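Local structure of hypothetical protein TTHA1013 (Thermus thermophilus, 1WV8) at residues 2-14 and 55-67. The protein is of unknown function, a small DUF1902-family protein of a thermophilic bacterium whose two subunits share a continuous beta sheet. Numbering follows the deposited sequence.
Sequences RTLKVQALWDGEA and ALELPVELRLEAT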
loop_
_atom_site.group_PDB
_atom_site.type_symbol
_atom_site.label_atom_id
_atom_site.label_comp_id
_atom_site.label_asym_id
_atom_site.label_seq_id
_atom_site.Cartn_x
_atom_site.Cartn_y
_atom_site.Cartn_z
ATOM N N ARG A 2 6.819 11.722 10.879
ATOM C CA ARG A 2 7.681 11.009 9.887
ATOM C C ARG A 2 6.814 10.265 8.870
ATOM O O ARG A 2 6.255 10.868 7.951
ATOM C CB ARG A 2 8.592 10.027 10.625
ATOM C CG ARG A 2 9.643 9.353 9.763
ATOM C CD ARG A 2 10.420 8.312 10.555
ATOM N NE ARG A 2 9.732 7.022 10.646
ATOM C CZ ARG A 2 8.623 6.785 11.352
ATOM N NH1 ARG A 2 8.043 7.754 12.056
ATOM N NH2 ARG A 2 8.091 5.565 11.365
ATOM N N THR A 3 6.711 8.952 9.046
ATOM C CA THR A 3 5.905 8.111 8.171
ATOM C C THR A 3 4.631 7.679 8.881
ATOM O O THR A 3 4.686 7.084 9.955
ATOM C CB THR A 3 6.664 6.849 7.766
ATOM O OG1 THR A 3 7.788 7.209 6.956
ATOM C CG2 THR A 3 5.752 5.902 6.986
ATOM N N LEU A 4 3.490 8.005 8.285
ATOM C CA LEU A 4 2.196 7.639 8.849
ATOM C C LEU A 4 1.660 6.440 8.079
ATOM O O LEU A 4 1.333 6.546 6.893
ATOM C CB LEU A 4 1.207 8.796 8.725
ATOM C CG LEU A 4 1.524 10.101 9.453
ATOM C CD1 LEU A 4 0.566 11.195 9.042
ATOM C CD2 LEU A 4 1.451 9.844 10.942
ATOM N N LYS A 5 1.578 5.306 8.757
ATOM C CA LYS A 5 1.090 4.090 8.140
ATOM C C LYS A 5 -0.432 4.050 8.182
ATOM O O LYS A 5 -1.038 4.209 9.240
ATOM C CB LYS A 5 1.681 2.882 8.866
ATOM C CG LYS A 5 3.205 2.868 8.863
ATOM C CD LYS A 5 3.749 1.632 9.561
ATOM C CE LYS A 5 5.269 1.651 9.616
ATOM N NZ LYS A 5 5.821 0.442 10.298
ATOM N N VAL A 6 -1.037 3.851 7.017
ATOM C CA VAL A 6 -2.488 3.766 6.883
ATOM C C VAL A 6 -2.835 2.484 6.135
ATOM O O VAL A 6 -2.310 2.226 5.040
ATOM C CB VAL A 6 -3.048 4.959 6.083
ATOM C CG1 VAL A 6 -4.565 4.811 5.884
ATOM C CG2 VAL A 6 -2.729 6.252 6.811
ATOM N N GLN A 7 -3.712 1.671 6.718
ATOM C CA GLN A 7 -4.104 0.441 6.054
ATOM C C GLN A 7 -5.355 0.637 5.214
ATOM O O GLN A 7 -6.281 1.351 5.607
ATOM C CB GLN A 7 -4.354 -0.683 7.052
ATOM C CG GLN A 7 -3.130 -1.199 7.763
ATOM C CD GLN A 7 -2.759 -0.353 8.957
ATOM O OE1 GLN A 7 -3.589 -0.100 9.821
ATOM N NE2 GLN A 7 -1.501 0.079 9.018
ATOM N N ALA A 8 -5.367 -0.003 4.051
ATOM C CA ALA A 8 -6.512 0.047 3.157
ATOM C C ALA A 8 -7.043 -1.368 3.222
ATOM O O ALA A 8 -6.342 -2.312 2.863
ATOM C CB ALA A 8 -6.086 0.383 1.738
ATOM N N LEU A 9 -8.268 -1.506 3.712
ATOM C CA LEU A 9 -8.893 -2.815 3.860
ATOM C C LEU A 9 -9.987 -2.951 2.810
ATOM O O LEU A 9 -10.847 -2.076 2.676
ATOM C CB LEU A 9 -9.465 -2.923 5.276
ATOM C CG LEU A 9 -8.455 -2.471 6.334
ATOM C CD1 LEU A 9 -9.164 -2.127 7.616
ATOM C CD2 LEU A 9 -7.423 -3.555 6.546
ATOM N N TRP A 10 -9.949 -4.039 2.045
ATOM C CA TRP A 10 -10.950 -4.214 1.001
ATOM C C TRP A 10 -12.270 -4.742 1.560
ATOM O O TRP A 10 -12.305 -5.750 2.261
ATOM C CB TRP A 10 -10.436 -5.162 -0.073
ATOM C CG TRP A 10 -11.480 -5.530 -1.097
ATOM C CD1 TRP A 10 -11.939 -6.790 -1.385
ATOM C CD2 TRP A 10 -12.152 -4.644 -1.998
ATOM N NE1 TRP A 10 -12.845 -6.739 -2.412
ATOM C CE2 TRP A 10 -12.999 -5.435 -2.809
ATOM C CE3 TRP A 10 -12.121 -3.255 -2.203
ATOM C CZ2 TRP A 10 -13.809 -4.884 -3.818
ATOM C CZ3 TRP A 10 -12.928 -2.707 -3.207
ATOM C CH2 TRP A 10 -13.759 -3.523 -3.999
ATOM N N ASP A 11 -13.351 -4.053 1.225
ATOM C CA ASP A 11 -14.689 -4.427 1.668
ATOM C C ASP A 11 -15.502 -4.822 0.432
ATOM O O ASP A 11 -16.230 -4.003 -0.142
ATOM C CB ASP A 11 -15.355 -3.248 2.377
ATOM C CG ASP A 11 -16.728 -3.611 2.948
ATOM O OD1 ASP A 11 -17.328 -4.597 2.467
ATOM O OD2 ASP A 11 -17.216 -2.907 3.854
ATOM N N GLY A 12 -15.344 -6.078 0.025
ATOM C CA GLY A 12 -16.029 -6.597 -1.145
ATOM C C GLY A 12 -17.527 -6.391 -1.175
ATOM O O GLY A 12 -18.091 -6.120 -2.233
ATOM N N GLU A 13 -18.189 -6.529 -0.032
ATOM C CA GLU A 13 -19.630 -6.332 -0.015
ATOM C C GLU A 13 -19.983 -4.914 -0.426
ATOM O O GLU A 13 -20.778 -4.707 -1.337
ATOM C CB GLU A 13 -20.201 -6.619 1.374
ATOM C CG GLU A 13 -20.094 -8.067 1.799
ATOM C CD GLU A 13 -20.687 -8.299 3.168
ATOM O OE1 GLU A 13 -21.887 -7.994 3.341
ATOM O OE2 GLU A 13 -19.954 -8.783 4.061
ATOM N N ALA A 14 -19.380 -3.937 0.242
ATOM C CA ALA A 14 -19.655 -2.530 -0.044
ATOM C C ALA A 14 -18.906 -1.995 -1.262
ATOM O O ALA A 14 -19.086 -0.840 -1.634
ATOM C CB ALA A 14 -19.328 -1.675 1.177
ATOM N N ALA A 55 2.128 16.752 16.836
ATOM C CA ALA A 55 3.351 16.198 17.411
ATOM C C ALA A 55 4.022 15.303 16.374
ATOM O O ALA A 55 4.253 14.117 16.613
ATOM C CB ALA A 55 3.028 15.405 18.679
ATOM N N LEU A 56 4.336 15.881 15.219
ATOM C CA LEU A 56 4.964 15.142 14.125
ATOM C C LEU A 56 6.329 15.671 13.715
ATOM O O LEU A 56 6.593 16.869 13.804
ATOM C CB LEU A 56 4.072 15.183 12.887
ATOM C CG LEU A 56 2.757 14.412 12.879
ATOM C CD1 LEU A 56 1.979 14.780 11.631
ATOM C CD2 LEU A 56 3.038 12.918 12.921
ATOM N N GLU A 57 7.191 14.767 13.261
ATOM C CA GLU A 57 8.509 15.157 12.772
ATOM C C GLU A 57 8.337 15.284 11.261
ATOM O O GLU A 57 7.701 14.437 10.632
ATOM C CB GLU A 57 9.563 14.099 13.102
ATOM C CG GLU A 57 9.896 14.009 14.575
ATOM C CD GLU A 57 11.089 13.122 14.843
ATOM O OE1 GLU A 57 12.165 13.382 14.265
ATOM O OE2 GLU A 57 10.950 12.165 15.632
ATOM N N LEU A 58 8.891 16.342 10.680
ATOM C CA LEU A 58 8.752 16.590 9.251
ATOM C C LEU A 58 10.017 16.319 8.431
ATOM O O LEU A 58 11.118 16.229 8.975
ATOM C CB LEU A 58 8.285 18.037 9.042
ATOM C CG LEU A 58 6.849 18.432 9.440
ATOM C CD1 LEU A 58 6.377 17.689 10.678
ATOM C CD2 LEU A 58 6.810 19.927 9.689
ATOM N N PRO A 59 9.865 16.157 7.104
ATOM C CA PRO A 59 8.584 16.216 6.390
ATOM C C PRO A 59 7.840 14.888 6.549
ATOM O O PRO A 59 8.461 13.820 6.598
ATOM C CB PRO A 59 9.012 16.479 4.954
ATOM C CG PRO A 59 10.258 15.670 4.849
ATOM C CD PRO A 59 10.979 15.966 6.158
ATOM N N VAL A 60 6.513 14.957 6.630
ATOM C CA VAL A 60 5.708 13.749 6.808
ATOM C C VAL A 60 5.219 13.124 5.506
ATOM O O VAL A 60 4.764 13.822 4.598
ATOM C CB VAL A 60 4.472 14.022 7.705
ATOM C CG1 VAL A 60 3.669 12.744 7.884
ATOM C CG2 VAL A 60 4.911 14.555 9.057
ATOM N N GLU A 61 5.324 11.799 5.428
ATOM C CA GLU A 61 4.872 11.051 4.258
ATOM C C GLU A 61 3.822 10.019 4.674
ATOM O O GLU A 61 3.883 9.441 5.767
ATOM C CB GLU A 61 6.040 10.340 3.582
ATOM C CG GLU A 61 6.838 9.439 4.510
ATOM C CD GLU A 61 7.746 8.473 3.762
ATOM O OE1 GLU A 61 8.507 8.923 2.878
ATOM O OE2 GLU A 61 7.704 7.260 4.066
ATOM N N LEU A 62 2.868 9.798 3.785
ATOM C CA LEU A 62 1.787 8.845 4.008
ATOM C C LEU A 62 2.083 7.496 3.331
ATOM O O LEU A 62 2.303 7.452 2.120
ATOM C CB LEU A 62 0.494 9.433 3.435
ATOM C CG LEU A 62 -0.794 8.620 3.504
ATOM C CD1 LEU A 62 -1.291 8.591 4.933
ATOM C CD2 LEU A 62 -1.837 9.254 2.595
ATOM N N ARG A 63 2.105 6.406 4.103
ATOM C CA ARG A 63 2.342 5.075 3.528
ATOM C C ARG A 63 1.039 4.252 3.532
ATOM O O ARG A 63 0.618 3.726 4.567
ATOM C CB ARG A 63 3.423 4.316 4.308
ATOM C CG ARG A 63 3.794 2.965 3.680
ATOM C CD ARG A 63 4.849 2.212 4.487
ATOM N NE ARG A 63 6.109 2.946 4.616
ATOM C CZ ARG A 63 7.163 2.506 5.302
ATOM N NH1 ARG A 63 7.109 1.332 5.918
ATOM N NH2 ARG A 63 8.266 3.240 5.383
ATOM N N LEU A 64 0.387 4.166 2.376
ATOM C CA LEU A 64 -0.846 3.395 2.250
ATOM C C LEU A 64 -0.478 1.935 2.022
ATOM O O LEU A 64 0.211 1.604 1.054
ATOM C CB LEU A 64 -1.670 3.887 1.074
ATOM C CG LEU A 64 -3.199 3.938 1.218
ATOM C CD1 LEU A 64 -3.812 3.685 -0.147
ATOM C CD2 LEU A 64 -3.705 2.915 2.220
ATOM N N GLU A 65 -0.945 1.066 2.916
ATOM C CA GLU A 65 -0.645 -0.359 2.842
ATOM C C GLU A 65 -1.874 -1.214 2.535
ATOM O O GLU A 65 -2.939 -1.021 3.118
ATOM C CB GLU A 65 -0.027 -0.814 4.165
ATOM C CG GLU A 65 1.228 -0.027 4.553
ATOM C CD GLU A 65 1.623 -0.230 6.007
ATOM O OE1 GLU A 65 0.767 0.016 6.886
ATOM O OE2 GLU A 65 2.785 -0.625 6.271
ATOM N N ALA A 66 -1.715 -2.159 1.615
ATOM C CA ALA A 66 -2.792 -3.062 1.237
ATOM C C ALA A 66 -2.223 -4.465 1.268
ATOM O O ALA A 66 -1.243 -4.757 0.570
ATOM C CB ALA A 66 -3.307 -2.736 -0.167
ATOM N N THR A 67 -2.832 -5.337 2.070
ATOM C CA THR A 67 -2.355 -6.704 2.187
ATOM C C THR A 67 -3.204 -7.709 1.420
ATOM O O THR A 67 -4.428 -7.585 1.326
ATOM C CB THR A 67 -2.250 -7.130 3.669
ATOM O OG1 THR A 67 -1.403 -6.208 4.374
ATOM C CG2 THR A 67 -1.653 -8.526 3.782
HETATM O O HOH W 1 -5.336 -4.713 2.954
#
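Leu4 and Val6 each donate to and accept from the backbone of 61-67, in a run of bonds that begins with Glu61 N to Arg2 O and ends with Ala8 N to Glu65 O; the ladder is parallel, Thr3 level with Glu61 and Gln7 with Glu65, the strands crossing at 34°. Thr3, Lys5 and Gln7 share one face with Glu61, Arg63 and Glu65. There Thr3 OG1 donates to Glu61 OE2 (2.9 Å), meeting the carboxylate from 45° above its plane. Glu61 reaches it with CG wedged between its own backbone N and carbonyl carbon (chi1 55°) and the chain then extended. Shortening Glu61 to an alanine would probably leave the Thr3 hydroxyl without this acceptor and its O-H free to turn. Thr3 also lays its CG2 methyl over one face of the Arg63 guanidinium, 3.8 Å from NE. Gln7, bent at its second torsion, runs alongside Glu65 and sends NE2 to OE1 (3.1 Å), nearly along the C-O axis and close to the Gln7 amide plane.

On the other face, Leu4 CD1 packs on Val60 CG1 (3.7 Å), while Ala8 CB meets Leu64 CD2 (3.5 Å). Beyond the ladder, water 1 links Ala8 O to Thr67 N. Leu4, Ala8 and Leu62 rest on helix 34-51; strand 16-20 flanks 3-11 on its other edge, and 61-67 pairs antiparallel with a strand of the second subunit, continuing the sheet across the dimer.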